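Local coordinates for protein carboxylase (Deinococcus radiodurans, PDB 5H80) that probably carboxylates biotin at the expense of ATP, as the biotin carboxylase domain of a single-chain bacterial carboxylase, at residues P365-V369 against V427-A433; A462-H466 against P484-T488. All coordinates share one frame; numbering follows the deposited sequence.

Contact 1 (P365-V369 against V427-A433); sequences PGQAV and VHRRDAA. With EDO (1,2-ethanediol), chain D.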
# COMPACT_ATOMS: atom_id res chain seq x y z
N PRO A 365 -2.25 -13.90 8.11
CA PRO A 365 -3.36 -13.14 8.66
C PRO A 365 -3.74 -11.96 7.76
O PRO A 365 -3.00 -11.66 6.81
CB PRO A 365 -2.76 -12.57 9.97
CG PRO A 365 -1.42 -12.32 9.61
CD PRO A 365 -0.99 -13.55 8.78
N GLY A 366 -4.84 -11.31 8.09
CA GLY A 366 -5.35 -10.18 7.34
C GLY A 366 -6.12 -10.68 6.08
O GLY A 366 -6.48 -11.84 5.96
N GLN A 367 -6.42 -9.73 5.24
CA GLN A 367 -7.45 -10.01 4.21
C GLN A 367 -7.32 -8.89 3.25
O GLN A 367 -7.01 -7.74 3.63
CB GLN A 367 -8.85 -10.14 4.78
CG GLN A 367 -9.26 -9.03 5.74
CD GLN A 367 -10.68 -9.11 6.25
OE1 GLN A 367 -11.56 -9.72 5.64
NE2 GLN A 367 -10.91 -8.45 7.39
N ALA A 368 -7.67 -9.18 2.01
CA ALA A 368 -7.69 -8.06 1.00
C ALA A 368 -8.75 -8.35 -0.09
O ALA A 368 -9.23 -9.55 -0.25
CB ALA A 368 -6.34 -7.88 0.38
N VAL A 369 -9.20 -7.32 -0.71
CA VAL A 369 -10.12 -7.40 -1.83
C VAL A 369 -9.68 -6.39 -2.94
O VAL A 369 -9.28 -5.27 -2.69
CB VAL A 369 -11.56 -7.15 -1.40
CG1 VAL A 369 -11.88 -5.74 -0.84
CG2 VAL A 369 -12.55 -7.25 -2.49
N VAL A 427 -7.88 -3.17 -1.53
CA VAL A 427 -7.93 -2.69 -0.15
C VAL A 427 -7.53 -3.81 0.79
O VAL A 427 -7.84 -4.98 0.55
CB VAL A 427 -9.26 -2.15 0.17
CG1 VAL A 427 -9.42 -1.93 1.62
CG2 VAL A 427 -9.51 -0.83 -0.55
N HIS A 428 -6.76 -3.47 1.83
CA HIS A 428 -6.10 -4.51 2.68
C HIS A 428 -6.11 -4.12 4.15
O HIS A 428 -6.07 -2.98 4.45
CB HIS A 428 -4.70 -4.71 2.26
CG HIS A 428 -3.88 -5.60 3.13
ND1 HIS A 428 -2.75 -5.14 3.78
CD2 HIS A 428 -3.95 -6.93 3.39
CE1 HIS A 428 -2.15 -6.15 4.40
NE2 HIS A 428 -2.88 -7.24 4.21
N ARG A 429 -6.51 -5.07 4.98
CA ARG A 429 -6.38 -4.86 6.38
C ARG A 429 -5.87 -6.07 7.09
O ARG A 429 -5.74 -7.21 6.54
CB ARG A 429 -7.69 -4.46 6.92
CG ARG A 429 -8.74 -5.48 6.82
CD ARG A 429 -10.08 -4.78 7.08
NE ARG A 429 -10.34 -4.49 8.50
CZ ARG A 429 -10.92 -3.38 8.99
NH1 ARG A 429 -11.22 -2.37 8.22
NH2 ARG A 429 -11.21 -3.31 10.28
N ARG A 430 -5.43 -5.84 8.31
CA ARG A 430 -4.70 -6.92 9.01
C ARG A 430 -5.50 -7.71 10.07
O ARG A 430 -4.88 -8.53 10.75
CB ARG A 430 -3.51 -6.34 9.74
CG ARG A 430 -2.42 -5.84 8.81
CD ARG A 430 -2.03 -4.46 9.25
NE ARG A 430 -1.17 -3.74 8.30
CZ ARG A 430 -0.29 -4.24 7.41
NH1 ARG A 430 0.39 -3.37 6.65
NH2 ARG A 430 0.03 -5.51 7.33
N ASP A 431 -6.77 -7.46 10.22
CA ASP A 431 -7.73 -8.28 11.04
C ASP A 431 -8.45 -9.31 10.11
O ASP A 431 -8.11 -9.41 8.92
CB ASP A 431 -8.69 -7.37 11.82
CG ASP A 431 -9.69 -6.70 10.96
OD1 ASP A 431 -9.58 -6.81 9.72
OD2 ASP A 431 -10.52 -5.93 11.46
N ALA A 432 -9.43 -10.05 10.62
CA ALA A 432 -9.94 -11.20 9.83
C ALA A 432 -11.37 -11.06 9.38
O ALA A 432 -11.79 -11.81 8.48
CB ALA A 432 -9.87 -12.49 10.66
N ALA A 433 -12.13 -10.21 10.05
CA ALA A 433 -13.55 -10.10 9.87
C ALA A 433 -14.00 -9.40 8.51
O ALA A 433 -13.76 -8.25 8.23
CB ALA A 433 -14.26 -9.51 11.12
C1 EDO D . -2.10 0.25 8.26
O1 EDO D . -2.17 -1.19 8.31
C2 EDO D . -0.86 0.64 7.47
O2 EDO D . -0.32 -0.37 6.63
O HOH W 1 -2.14 -9.71 5.28
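Q367 reaches across to the turn that follows strand 421-429. Its CB stands on the same sheet face as R429 and V427. CG sits between the backbone N and the carbonyl carbon (chi1 48°), which lays Q367 CG 3.7 Å from R429 CG and 3.4 Å from D431 O. From there the chain runs extended, side by side with R429. Q367 CD lies 3.7 Å from both D431 O and A432 O. Q367 OE1 lies nearest A432 O, at 3.5 Å. NE2 has two acceptors. One is A433 O, 3.0 Å from Q367 NE2 and met from above the carbonyl plane, nearly straight (169°). The other is D431 OD1, 3.1 Å from Q367 NE2. Both acceptors lie in the amide plane, which fixes its rotation. R429 NE meets D431 OD1 from the opposite face, at 2.7 Å, and R429 NH2 takes OD2 in a side-on salt bridge. The backbones form an antiparallel pair in the C-terminal domain of the biotin carboxylase fold. Q367-R429 and V369-V427 are its hydrogen-bonded pairs, with A368-H428 between them. A water joins P365 O to H428 NE2. R429 NH2 also bonds A53 O of the second subunit.

Contact 2 (A462-H466 against P484-T488); sequences ALLHH and PELVT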
# COMPACT_ATOMS: atom_id res chain seq x y z
N ALA A 462 -22.97 -0.85 -4.45
CA ALA A 462 -24.14 -1.63 -4.09
C ALA A 462 -23.77 -3.07 -3.71
O ALA A 462 -24.34 -3.73 -2.79
CB ALA A 462 -25.18 -1.60 -5.19
N LEU A 463 -22.79 -3.62 -4.47
CA LEU A 463 -22.22 -4.96 -4.23
C LEU A 463 -21.66 -5.05 -2.84
O LEU A 463 -22.00 -5.94 -2.07
CB LEU A 463 -21.16 -5.40 -5.30
CG LEU A 463 -21.64 -5.72 -6.72
CD1 LEU A 463 -20.45 -5.99 -7.60
CD2 LEU A 463 -22.62 -6.89 -6.75
N LEU A 464 -20.83 -4.09 -2.50
CA LEU A 464 -20.15 -4.14 -1.24
C LEU A 464 -21.02 -3.99 0.02
O LEU A 464 -20.57 -4.53 1.04
CB LEU A 464 -19.02 -3.12 -1.18
CG LEU A 464 -17.87 -3.33 -2.18
CD1 LEU A 464 -17.24 -2.00 -2.34
CD2 LEU A 464 -16.91 -4.47 -1.74
N HIS A 465 -22.18 -3.38 -0.12
CA HIS A 465 -23.21 -3.24 0.96
C HIS A 465 -24.24 -4.35 1.00
O HIS A 465 -25.03 -4.40 1.96
CB HIS A 465 -23.91 -1.89 0.81
CG HIS A 465 -23.04 -0.72 1.14
ND1 HIS A 465 -22.32 -0.06 0.20
CD2 HIS A 465 -22.85 -0.06 2.30
CE1 HIS A 465 -21.70 0.96 0.75
NE2 HIS A 465 -22.00 0.98 2.03
N HIS A 466 -24.28 -5.23 -0.01
CA HIS A 466 -25.28 -6.24 -0.05
C HIS A 466 -25.02 -7.32 1.05
O HIS A 466 -23.92 -7.80 1.23
CB HIS A 466 -25.40 -6.82 -1.47
CG HIS A 466 -26.65 -7.64 -1.67
ND1 HIS A 466 -26.83 -8.90 -1.15
CD2 HIS A 466 -27.78 -7.36 -2.34
CE1 HIS A 466 -28.02 -9.35 -1.48
NE2 HIS A 466 -28.62 -8.42 -2.21
N PRO A 484 -31.40 -6.95 -11.67
CA PRO A 484 -32.24 -5.71 -11.54
C PRO A 484 -32.27 -5.05 -10.14
O PRO A 484 -32.13 -3.78 -10.05
CB PRO A 484 -33.63 -6.14 -12.03
CG PRO A 484 -33.44 -7.43 -12.79
CD PRO A 484 -32.17 -8.08 -12.25
N GLU A 485 -32.25 -5.85 -9.08
CA GLU A 485 -32.25 -5.30 -7.70
C GLU A 485 -30.97 -4.52 -7.40
O GLU A 485 -30.97 -3.40 -6.79
CB GLU A 485 -32.55 -6.42 -6.67
CG GLU A 485 -31.38 -7.11 -5.93
CD GLU A 485 -31.81 -8.14 -4.84
OE1 GLU A 485 -32.59 -9.04 -5.25
OE2 GLU A 485 -31.40 -8.07 -3.61
N LEU A 486 -29.86 -5.07 -7.88
CA LEU A 486 -28.55 -4.46 -7.68
C LEU A 486 -28.40 -3.14 -8.44
O LEU A 486 -27.85 -2.17 -7.90
CB LEU A 486 -27.45 -5.46 -8.07
CG LEU A 486 -27.11 -6.56 -7.05
CD1 LEU A 486 -26.31 -7.73 -7.67
CD2 LEU A 486 -26.35 -5.91 -5.86
N VAL A 487 -28.95 -3.08 -9.64
CA VAL A 487 -28.93 -1.84 -10.41
C VAL A 487 -29.77 -0.79 -9.75
O VAL A 487 -29.31 0.32 -9.67
CB VAL A 487 -29.22 -1.97 -11.95
CG1 VAL A 487 -28.09 -2.71 -12.63
CG2 VAL A 487 -30.55 -2.60 -12.27
N THR A 488 -30.92 -1.17 -9.20
CA THR A 488 -31.77 -0.25 -8.37
C THR A 488 -30.99 0.31 -7.20
O THR A 488 -30.85 1.54 -7.05
CB THR A 488 -33.10 -0.91 -7.93
OG1 THR A 488 -33.84 -1.36 -9.09
CG2 THR A 488 -33.97 0.04 -6.98
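The side chains of H466 and E485 cross at about a right angle. The imidazole presents its NE2 edge to the carboxylate, and E485 OE2 lies in the ring plane, 3.1 Å from H466 NE2. The N-H of H466 points almost straight at E485 OE2 (164°). It approaches from above the carboxylate plane, and the ring and carboxylate planes are 43° apart. H466 carries CG anti to its own N (chi1 -166°), which swings the ring toward helix 483-490. Its other nitrogen, ND1, accepts from D468 N and caps helix 467-471. With both nitrogens engaged, the ring has little freedom to flip. L486 packs beside the ring. Its CD2 stands 4.1 Å from H466 CD2, and L486 CD1 lies 3.9 Å from L463 CD2. The two leucines also cross at about a right angle. A462 CB faces the backbone carbonyl of L486, 3.8 Å from L486 O. The contact joins the C-terminal end of helix 457-465 to helix 483-490 by apolar packing and one His-carboxylate hydrogen bond. W478 and L479 of helix 478-481 touch both L463 and L486, and W478 meets the H466 ring edge-to-face. L463 rests on L266 and L267 of strand 264-270, while L464 turns to helix 434-446.

The contacts follow one another along the chain: contact 1 closes before contact 2 opens. Their centres are about 23 Å apart, and their nearest atoms about 5 Å apart without touching. Helix 434-446 connects them. It begins directly after the turn of contact 1, where V369 and Q367 pack on L437, and L464 of contact 2 packs on its L438, A442 and L445. Strand 264-270 is a second link, pairing with A368 by backbone and touching L463. Contact 1 also faces the second subunit, whose E330 shares the ethanediol held by R430; that molecule probably came from the crystallisation liquor. No other protein chain of the assembly touches contact 2. Neither contact holds a substrate or metal.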